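Local coordinates for putative sensory box/GGDEF family protein (Vibrio parahaemolyticus, PDB 3LID), which probably makes cyclic di-GMP from GTP as a whole protein, of which this chain is the extracellular sensor domain with a PDC fold, at residues G142-V145 and Y146-P150. Residues are numbered along the deposited sequence; the frame is centred on the assembly and turned at random.
Sequences GELV and YPLSP
The carbonyl oxygen of Val-145 accepts a hydrogen bond from a water at 2.8 Å. Ser-149 N donates to that water, also at 2.8 Å, so the water links the two limbs of the turn. The same oxygen receives a CA-H...O contact from Leu-148, whose CA lies 3.4 Å from Val-145 O with 150° at the hydrogen. No direct hydrogen bond spans the turn, which the cis peptide bond between Tyr-146 and Pro-147 helps to bend.

Beside this bridge, Tyr-146 folds back along the chain. With CG beside its own backbone N (chi1 -69°), the ring returns to Leu-144, whose CB packs 3.7 Å from Tyr-146 CE2. Leu-144 O meets the ring obliquely, 3.3 Å from Tyr-146 CD2. Farther out, Leu-144 CD1 is 3.6 Å from Tyr-146 OH. Leu-148 CD2 approaches the same Leu-144 CB more loosely, at 4.2 Å.

The turn joins edge strand 143-144 to strand 150-160 in an antiparallel sheet of the PDC-fold sensor domain; Glu-138 of strand 131-140, between them, makes backbone hydrogen bonds with both Val-145 and Ser-149. Val-145 O and Ser-149 N stand 4.1 Å apart, so within the turn closure rests on water and a weak C-H...O contact.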
loop_
_atom_site.group_PDB
_atom_site.type_symbol
_atom_site.label_atom_id
_atom_site.label_comp_id
_atom_site.label_asym_id
_atom_site.label_seq_id
_atom_site.Cartn_x
_atom_site.Cartn_y
_atom_site.Cartn_z
ATOM N N GLY A 142 -19.695 -6.059 0.613
ATOM C CA GLY A 142 -19.228 -6.791 -0.521
ATOM C C GLY A 142 -19.112 -6.052 -1.863
ATOM O O GLY A 142 -18.765 -6.681 -2.855
ATOM N N GLU A 143 -19.474 -4.787 -1.932
ATOM C CA GLU A 143 -19.428 -4.051 -3.178
ATOM C C GLU A 143 -18.154 -3.243 -3.173
ATOM O O GLU A 143 -17.829 -2.633 -2.165
ATOM C CB GLU A 143 -20.596 -3.059 -3.219
ATOM C CG GLU A 143 -21.932 -3.847 -3.208
ATOM C CD GLU A 143 -23.192 -2.935 -3.301
ATOM O OE1 GLU A 143 -23.069 -1.699 -3.582
ATOM O OE2 GLU A 143 -24.315 -3.492 -3.093
ATOM N N LEU A 144 -17.528 -3.112 -4.317
ATOM C CA LEU A 144 -16.323 -2.281 -4.317
ATOM C C LEU A 144 -16.572 -0.815 -3.915
ATOM O O LEU A 144 -17.546 -0.171 -4.380
ATOM C CB LEU A 144 -15.664 -2.293 -5.720
ATOM C CG LEU A 144 -15.029 -3.677 -6.058
ATOM C CD1 LEU A 144 -14.704 -3.659 -7.581
ATOM C CD2 LEU A 144 -13.701 -3.831 -5.277
ATOM N N VAL A 145 -15.634 -0.289 -3.143
ATOM C CA VAL A 145 -15.657 1.134 -2.823
ATOM C C VAL A 145 -15.065 1.877 -3.971
ATOM O O VAL A 145 -14.010 1.459 -4.478
ATOM C CB VAL A 145 -14.749 1.456 -1.614
ATOM C CG1 VAL A 145 -14.652 3.025 -1.433
ATOM C CG2 VAL A 145 -15.401 0.744 -0.344
ATOM N N TYR A 146 -15.752 2.908 -4.451
ATOM C CA TYR A 146 -15.162 3.785 -5.494
ATOM C C TYR A 146 -15.082 5.172 -4.947
ATOM O O TYR A 146 -16.035 5.625 -4.259
ATOM C CB TYR A 146 -16.076 3.805 -6.734
ATOM C CG TYR A 146 -16.120 2.515 -7.492
ATOM C CD1 TYR A 146 -15.220 2.289 -8.552
ATOM C CD2 TYR A 146 -17.012 1.497 -7.158
ATOM C CE1 TYR A 146 -15.240 1.106 -9.287
ATOM C CE2 TYR A 146 -17.047 0.301 -7.905
ATOM C CZ TYR A 146 -16.102 0.103 -8.956
ATOM O OH TYR A 146 -16.185 -1.066 -9.666
ATOM N N PRO A 147 -14.035 5.930 -5.312
ATOM C CA PRO A 147 -12.961 5.441 -6.216
ATOM C C PRO A 147 -12.237 4.273 -5.571
ATOM O O PRO A 147 -12.084 4.188 -4.324
ATOM C CB PRO A 147 -11.954 6.617 -6.318
ATOM C CG PRO A 147 -12.558 7.823 -5.537
ATOM C CD PRO A 147 -13.833 7.320 -4.802
ATOM N N LEU A 148 -11.680 3.436 -6.443
ATOM C CA LEU A 148 -11.083 2.188 -6.001
ATOM C C LEU A 148 -9.976 2.462 -5.045
ATOM O O LEU A 148 -9.170 3.380 -5.239
ATOM C CB LEU A 148 -10.551 1.392 -7.183
ATOM C CG LEU A 148 -11.679 1.021 -8.137
ATOM C CD1 LEU A 148 -11.067 0.200 -9.338
ATOM C CD2 LEU A 148 -12.684 0.101 -7.488
ATOM N N SER A 149 -9.917 1.617 -4.039
ATOM C CA SER A 149 -9.078 1.848 -2.857
ATOM C C SER A 149 -8.249 0.637 -2.424
ATOM O O SER A 149 -8.700 -0.181 -1.582
ATOM C CB SER A 149 -10.019 2.337 -1.729
ATOM O OG SER A 149 -9.341 2.453 -0.485
ATOM N N PRO A 150 -7.027 0.461 -3.011
ATOM C CA PRO A 150 -6.195 -0.682 -2.665
ATOM C C PRO A 150 -5.590 -0.499 -1.241
ATOM O O PRO A 150 -5.005 0.593 -0.940
ATOM C CB PRO A 150 -5.062 -0.707 -3.765
ATOM C CG PRO A 150 -4.978 0.783 -4.183
ATOM C CD PRO A 150 -6.426 1.378 -3.992
HETATM O O HOH W 1 -12.009 -0.212 -3.582
#